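Local structure of serine protease pet (Escherichia coli, 4OM9) at residues 6-9 / 10-14; 406-410 / 411-415; 683-686 / 687-691. The protein is a secreted autotransporter enterotoxin that acts as a serine protease, probably cutting the host cytoskeletal protein alpha-fodrin. All blocks are in the same frame, centred on the assembly; numbering follows the deposited sequence.

Contact 1: 6-9 / 10-14; sequences SKAW and ARDYL
With chi1 at -70°, Asp-12 carries its CG beside its own backbone N and anti to the carbonyl carbon, which turns the carboxylate back along the chain onto Trp-9. Tyr-13 has the same kind of first torsion, and its ring swings back beside Ala-8 and Trp-9. The evidence for a reciprocal link is two bonds. Trp-9 N donates to Asp-12 OD2 at 3.0 Å with an N-H...acceptor angle of 136°. The N-H comes in over the carboxylate plane, tilted 44° from it. In return Asp-12 N reaches Trp-9 O at 2.9 Å. This recalls the half of a capping box in which an acidic side chain turns back to the backbone N-H three residues earlier, at the entry to helix 10-17 in the protease part of the chain. The buried carboxylate lies near the amino end of that helix, which would probably favour its negative charge. The Trp-9 and Asp-12 side chains run side by side: Asp-12 OD2 is 3.3 Å from Trp-9 CB and stands at the indole edge, 3.9 Å from Trp-9 CE3. Tyr-13 CE2 touches Ala-8 CB at 4.1 Å, while its OH is held by Thr-200 N and Asp-4 O. Trp-9 NE1 bonds to Asn-555 OD1 of helix 552-558, and Ala-10 N to Glu-551 OE2, between helices 543-550 and 552-558, both far off in sequence.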
loop_
_atom_site.group_PDB
_atom_site.type_symbol
_atom_site.label_atom_id
_atom_site.label_comp_id
_atom_site.label_asym_id
_atom_site.label_seq_id
_atom_site.Cartn_x
_atom_site.Cartn_y
_atom_site.Cartn_z
ATOM N N SER A 6 -10.079 -18.437 25.779
ATOM C CA SER A 6 -11.518 -18.378 26.024
ATOM C C SER A 6 -12.065 -17.050 25.539
ATOM O O SER A 6 -13.189 -16.967 25.044
ATOM C CB SER A 6 -11.849 -18.583 27.516
ATOM O OG SER A 6 -11.286 -17.574 28.343
ATOM N N LYS A 7 -11.258 -16.008 25.679
ATOM C CA LYS A 7 -11.627 -14.698 25.179
ATOM C C LYS A 7 -10.886 -14.420 23.881
ATOM O O LYS A 7 -11.503 -14.167 22.841
ATOM C CB LYS A 7 -11.312 -13.606 26.197
ATOM C CG LYS A 7 -12.309 -13.508 27.352
ATOM C CD LYS A 7 -12.008 -14.521 28.433
ATOM C CE LYS A 7 -12.930 -14.343 29.643
ATOM N NZ LYS A 7 -12.766 -13.019 30.311
ATOM N N ALA A 8 -9.556 -14.483 23.951
ATOM C CA ALA A 8 -8.704 -14.087 22.842
ATOM C C ALA A 8 -8.529 -15.222 21.855
ATOM O O ALA A 8 -8.617 -16.386 22.214
ATOM C CB ALA A 8 -7.352 -13.634 23.357
ATOM N N TRP A 9 -8.266 -14.882 20.604
ATOM C CA TRP A 9 -7.882 -15.910 19.643
ATOM C C TRP A 9 -6.453 -16.391 19.886
ATOM O O TRP A 9 -5.582 -15.630 20.320
ATOM C CB TRP A 9 -8.004 -15.399 18.219
ATOM C CG TRP A 9 -9.332 -15.573 17.638
ATOM C CD1 TRP A 9 -9.711 -16.515 16.732
ATOM C CD2 TRP A 9 -10.484 -14.768 17.893
ATOM N NE1 TRP A 9 -11.032 -16.354 16.415
ATOM C CE2 TRP A 9 -11.529 -15.280 17.108
ATOM C CE3 TRP A 9 -10.732 -13.661 18.714
ATOM C CZ2 TRP A 9 -12.808 -14.727 17.112
ATOM C CZ3 TRP A 9 -11.995 -13.108 18.719
ATOM C CH2 TRP A 9 -13.022 -13.645 17.929
ATOM N N ALA A 10 -6.226 -17.661 19.586
ATOM C CA ALA A 10 -4.939 -18.285 19.796
ATOM C C ALA A 10 -3.851 -17.522 19.028
ATOM O O ALA A 10 -2.757 -17.291 19.537
ATOM C CB ALA A 10 -5.001 -19.752 19.369
ATOM N N ARG A 11 -4.195 -17.096 17.817
ATOM C CA ARG A 11 -3.264 -16.440 16.909
ATOM C C ARG A 11 -2.874 -15.058 17.441
ATOM O O ARG A 11 -1.822 -14.496 17.078
ATOM C CB ARG A 11 -3.900 -16.347 15.514
ATOM C CG ARG A 11 -3.226 -15.422 14.532
ATOM C CD ARG A 11 -3.891 -15.521 13.177
ATOM N NE ARG A 11 -4.594 -14.294 12.834
ATOM C CZ ARG A 11 -5.092 -14.040 11.627
ATOM N NH1 ARG A 11 -4.953 -14.928 10.653
ATOM N NH2 ARG A 11 -5.713 -12.895 11.385
ATOM N N ASP A 12 -3.713 -14.525 18.330
ATOM C CA ASP A 12 -3.469 -13.202 18.891
ATOM C C ASP A 12 -2.193 -13.128 19.745
ATOM O O ASP A 12 -1.442 -12.151 19.665
ATOM C CB ASP A 12 -4.675 -12.752 19.715
ATOM C CG ASP A 12 -5.886 -12.447 18.852
ATOM O OD1 ASP A 12 -5.689 -12.133 17.657
ATOM O OD2 ASP A 12 -7.029 -12.499 19.367
ATOM N N TYR A 13 -1.953 -14.150 20.565
ATOM C CA TYR A 13 -0.738 -14.187 21.362
ATOM C C TYR A 13 0.498 -14.252 20.477
ATOM O O TYR A 13 1.527 -13.667 20.793
ATOM C CB TYR A 13 -0.749 -15.379 22.321
ATOM C CG TYR A 13 -1.804 -15.319 23.401
ATOM C CD1 TYR A 13 -1.558 -14.658 24.601
ATOM C CD2 TYR A 13 -3.045 -15.932 23.226
ATOM C CE1 TYR A 13 -2.523 -14.601 25.607
ATOM C CE2 TYR A 13 -4.018 -15.877 24.213
ATOM C CZ TYR A 13 -3.749 -15.216 25.408
ATOM O OH TYR A 13 -4.711 -15.161 26.395
ATOM N N LEU A 14 0.381 -14.975 19.373
ATOM C CA LEU A 14 1.471 -15.169 18.416
ATOM C C LEU A 14 1.747 -13.909 17.612
ATOM O O LEU A 14 2.899 -13.539 17.404
ATOM C CB LEU A 14 1.127 -16.308 17.473
ATOM C CG LEU A 14 1.436 -17.748 17.871
ATOM C CD1 LEU A 14 1.293 -17.981 19.330
ATOM C CD2 LEU A 14 0.544 -18.700 17.118
#

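Contact 2: 406-410 / 411-415; sequences VQLNA and ENALG
Leu-408 puts its CD2 methyl against the branch point of Leu-414, with CD2 to CG at 4.0 Å. The same CD2 sits over the CG-H side of Leu-414, equally far (4.5 Å) from Leu-414 CD1 and CD2 rather than in the fork between them, and the two side chains cross at about a right angle. Leu-408 has chi1 of -50°, which sets CG beside its backbone N; with CD1 extended by chi2, it is CD2 that turns to the returning chain. There it also meets Ala-413 CB, at 4.3 Å. Ala-413 CB in turn packs 3.9 Å from Ala-410 O, across the mouth of the bend. The reversal itself passes through Asn-412, whose phi/psi of 53°/43° are left-handed helical, and whose ND2 is held by Gln-391 OE1. Between the segments the evidence is thus apolar packing, with the side chains of Leu-408, Ala-413 and Leu-414 buried where the chain leaves a strand at a corner of the parallel beta-helix. Strand 404-408 runs parallel between strands 385-388 and 429-432; Leu-408 packs on Leu-388 of the former and Leu-431 of the latter, Ala-413 also reaches Leu-388, and Leu-414 extends the cluster to Leu-431 and to Phe-440 of strand 438-440.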
loop_
_atom_site.group_PDB
_atom_site.type_symbol
_atom_site.label_atom_id
_atom_site.label_comp_id
_atom_site.label_asym_id
_atom_site.label_seq_id
_atom_site.Cartn_x
_atom_site.Cartn_y
_atom_site.Cartn_z
ATOM N N VAL A 406 22.977 -1.645 0.748
ATOM C CA VAL A 406 23.911 -2.187 -0.216
ATOM C C VAL A 406 23.949 -1.288 -1.460
ATOM O O VAL A 406 22.908 -0.987 -2.057
ATOM C CB VAL A 406 23.531 -3.609 -0.608
ATOM C CG1 VAL A 406 24.462 -4.122 -1.731
ATOM C CG2 VAL A 406 23.605 -4.500 0.591
ATOM N N GLN A 407 25.143 -0.861 -1.855
ATOM C CA GLN A 407 25.264 0.123 -2.913
ATOM C C GLN A 407 26.182 -0.326 -4.043
ATOM O O GLN A 407 27.345 -0.634 -3.815
ATOM C CB GLN A 407 25.774 1.461 -2.364
ATOM C CG GLN A 407 25.967 2.489 -3.486
ATOM C CD GLN A 407 26.556 3.793 -3.025
ATOM O OE1 GLN A 407 27.773 3.923 -2.904
ATOM N NE2 GLN A 407 25.704 4.778 -2.785
ATOM N N LEU A 408 25.650 -0.341 -5.263
ATOM C CA LEU A 408 26.429 -0.692 -6.445
ATOM C C LEU A 408 27.402 0.408 -6.824
ATOM O O LEU A 408 27.034 1.574 -6.844
ATOM C CB LEU A 408 25.505 -0.985 -7.619
ATOM C CG LEU A 408 24.391 -1.973 -7.289
ATOM C CD1 LEU A 408 23.680 -2.423 -8.545
ATOM C CD2 LEU A 408 24.958 -3.168 -6.561
ATOM N N ASN A 409 28.644 0.040 -7.137
ATOM C CA ASN A 409 29.644 1.026 -7.543
ATOM C C ASN A 409 30.647 0.465 -8.546
ATOM O O ASN A 409 31.839 0.756 -8.478
ATOM C CB ASN A 409 30.381 1.558 -6.319
ATOM C CG ASN A 409 31.119 2.856 -6.596
ATOM O OD1 ASN A 409 30.577 3.783 -7.194
ATOM N ND2 ASN A 409 32.374 2.922 -6.169
ATOM N N ALA A 410 30.162 -0.359 -9.471
ATOM C CA ALA A 410 30.996 -0.938 -10.527
ATOM C C ALA A 410 30.052 -1.658 -11.468
ATOM O O ALA A 410 28.892 -1.838 -11.131
ATOM C CB ALA A 410 32.059 -1.902 -9.949
ATOM N N GLU A 411 30.526 -2.069 -12.635
ATOM C CA GLU A 411 29.665 -2.772 -13.584
ATOM C C GLU A 411 29.486 -4.215 -13.144
ATOM O O GLU A 411 30.435 -4.837 -12.683
ATOM C CB GLU A 411 30.242 -2.729 -15.003
ATOM C CG GLU A 411 30.720 -1.356 -15.468
ATOM C CD GLU A 411 29.616 -0.518 -16.107
ATOM O OE1 GLU A 411 29.380 -0.655 -17.341
ATOM O OE2 GLU A 411 28.998 0.287 -15.371
ATOM N N ASN A 412 28.264 -4.727 -13.261
ATOM C CA ASN A 412 27.969 -6.122 -12.955
ATOM C C ASN A 412 28.440 -6.530 -11.550
ATOM O O ASN A 412 29.013 -7.602 -11.352
ATOM C CB ASN A 412 28.609 -7.023 -14.007
ATOM C CG ASN A 412 27.821 -8.303 -14.238
ATOM O OD1 ASN A 412 26.588 -8.297 -14.241
ATOM N ND2 ASN A 412 28.531 -9.405 -14.432
ATOM N N ALA A 413 28.207 -5.650 -10.587
ATOM C CA ALA A 413 28.634 -5.871 -9.203
ATOM C C ALA A 413 27.824 -6.926 -8.458
ATOM O O ALA A 413 28.323 -7.490 -7.510
ATOM C CB ALA A 413 28.586 -4.571 -8.430
ATOM N N LEU A 414 26.583 -7.184 -8.865
ATOM C CA LEU A 414 25.764 -8.185 -8.185
ATOM C C LEU A 414 26.110 -9.568 -8.700
ATOM O O LEU A 414 27.022 -9.712 -9.521
ATOM C CB LEU A 414 24.262 -7.888 -8.345
ATOM C CG LEU A 414 23.687 -6.933 -7.292
ATOM C CD1 LEU A 414 22.200 -6.543 -7.571
ATOM C CD2 LEU A 414 23.848 -7.456 -5.836
ATOM N N GLY A 415 25.401 -10.579 -8.205
ATOM C CA GLY A 415 25.741 -11.969 -8.446
ATOM C C GLY A 415 24.969 -12.657 -9.553
ATOM O O GLY A 415 24.272 -12.017 -10.335
#

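Contact 3: 683-686 / 687-691; sequences LTIH and KGANV
Ile-685 points its CB toward the segment 687-691 and there splits into two branches, both of which find Val-691. On the short branch, CG2 lies 4.0 Å from Ala-689 CB, and it is also 3.8 Å from Val-691 CG2. On the long branch, CG1 is already 4.1 Å from Val-691 CG2. Its end, CD1, closes to 3.6 Å on that same methyl and to 3.8 Å on Val-691 CB, so the two side chains meet tip to tip. Val-691 has CG2 anti to its carbonyl carbon, and this places that one methyl in the fork of the isoleucine. The chain is brought round by a type II beta turn from His-686 to Ala-689: Ala-689 N donates to His-686 O at 3.2 Å, with an N-H...acceptor angle of 145°. Gly-688, third residue of the turn, has the positive phi (97°) that type II turns commonly fill with glycine. In the beta-helix this turn joins two faces of one coil, since strand 682-685 pairs in parallel with 661-664 and 703-705, whereas 690-693 pairs with 668-672 and 708-712. Inside the corner, Ile-664 packs against Ala-689 and Val-691, and Leu-709 of strand 708-712 against Ile-685 and Val-691.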
loop_
_atom_site.group_PDB
_atom_site.type_symbol
_atom_site.label_atom_id
_atom_site.label_comp_id
_atom_site.label_asym_id
_atom_site.label_seq_id
_atom_site.Cartn_x
_atom_site.Cartn_y
_atom_site.Cartn_z
ATOM N N LEU A 683 -14.338 1.562 -23.456
ATOM C CA LEU A 683 -14.312 1.873 -22.038
ATOM C C LEU A 683 -15.565 1.384 -21.332
ATOM O O LEU A 683 -16.672 1.834 -21.640
ATOM C CB LEU A 683 -14.161 3.378 -21.827
ATOM C CG LEU A 683 -14.295 3.827 -20.363
ATOM C CD1 LEU A 683 -13.356 3.051 -19.466
ATOM C CD2 LEU A 683 -14.036 5.306 -20.228
ATOM N N THR A 684 -15.400 0.478 -20.373
ATOM C CA THR A 684 -16.552 -0.039 -19.644
ATOM C C THR A 684 -16.472 0.266 -18.159
ATOM O O THR A 684 -15.577 -0.204 -17.467
ATOM C CB THR A 684 -16.716 -1.557 -19.831
ATOM O OG1 THR A 684 -16.967 -1.839 -21.213
ATOM C CG2 THR A 684 -17.899 -2.062 -19.012
ATOM N N ILE A 685 -17.430 1.056 -17.681
ATOM C CA ILE A 685 -17.512 1.434 -16.272
ATOM C C ILE A 685 -18.577 0.594 -15.593
ATOM O O ILE A 685 -19.760 0.757 -15.873
ATOM C CB ILE A 685 -17.822 2.930 -16.127
ATOM C CG1 ILE A 685 -16.713 3.736 -16.818
ATOM C CG2 ILE A 685 -17.965 3.307 -14.682
ATOM C CD1 ILE A 685 -16.853 5.236 -16.716
ATOM N N HIS A 686 -18.156 -0.329 -14.732
ATOM C CA HIS A 686 -19.081 -1.288 -14.122
ATOM C C HIS A 686 -19.821 -0.726 -12.913
ATOM O O HIS A 686 -19.455 0.316 -12.371
ATOM C CB HIS A 686 -18.352 -2.560 -13.686
ATOM C CG HIS A 686 -17.773 -3.360 -14.813
ATOM N ND1 HIS A 686 -18.508 -4.277 -15.528
ATOM C CD2 HIS A 686 -16.516 -3.398 -15.323
ATOM C CE1 HIS A 686 -17.734 -4.843 -16.442
ATOM N NE2 HIS A 686 -16.522 -4.330 -16.334
ATOM N N LYS A 687 -20.853 -1.451 -12.492
ATOM C CA LYS A 687 -21.654 -1.084 -11.330
ATOM C C LYS A 687 -20.789 -1.027 -10.078
ATOM O O LYS A 687 -20.044 -1.967 -9.776
ATOM C CB LYS A 687 -22.806 -2.076 -11.142
ATOM C CG LYS A 687 -23.711 -1.793 -9.949
ATOM C CD LYS A 687 -24.999 -2.616 -10.037
ATOM C CE LYS A 687 -25.901 -2.416 -8.822
ATOM N NZ LYS A 687 -26.433 -1.030 -8.730
ATOM N N GLY A 688 -20.877 0.091 -9.366
ATOM C CA GLY A 688 -20.069 0.290 -8.182
ATOM C C GLY A 688 -18.785 1.094 -8.355
ATOM O O GLY A 688 -18.023 1.239 -7.395
ATOM N N ALA A 689 -18.547 1.626 -9.554
ATOM C CA ALA A 689 -17.386 2.484 -9.788
ATOM C C ALA A 689 -17.755 3.971 -9.773
ATOM O O ALA A 689 -18.877 4.346 -10.116
ATOM C CB ALA A 689 -16.717 2.123 -11.114
ATOM N N ASN A 690 -16.799 4.804 -9.363
ATOM C CA ASN A 690 -16.922 6.262 -9.412
ATOM C C ASN A 690 -15.853 6.860 -10.306
ATOM O O ASN A 690 -14.670 6.893 -9.952
ATOM C CB ASN A 690 -16.806 6.892 -8.020
ATOM C CG ASN A 690 -17.832 6.373 -7.057
ATOM O OD1 ASN A 690 -18.812 5.745 -7.456
ATOM N ND2 ASN A 690 -17.624 6.646 -5.770
ATOM N N VAL A 691 -16.268 7.334 -11.467
ATOM C CA VAL A 691 -15.356 7.920 -12.413
ATOM C C VAL A 691 -15.658 9.397 -12.610
ATOM O O VAL A 691 -16.755 9.779 -13.041
ATOM C CB VAL A 691 -15.418 7.166 -13.754
ATOM C CG1 VAL A 691 -14.325 7.645 -14.720
ATOM C CG2 VAL A 691 -15.290 5.673 -13.493
#

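The three contacts follow one another along the chain and are independent in space. Contact 1 belongs to the protease part, while contacts 2 and 3 are corners of the beta-helical stalk. Centre to centre, contact 1 is about 46 Å from contact 2 and 41 Å from contact 3, with nearest atoms about 28 and 27 Å apart. Contacts 2 and 3 lie on opposite sides of the chain's centre, about 46 Å between centres, and their nearest atoms remain about 39 Å apart. Both corners bury aliphatic side chains; of the two only 683-691 is closed by a backbone bond, and 6-14 adds a carboxylate bond to one. Direct participation of the two stalk corners in proteolysis is not indicated.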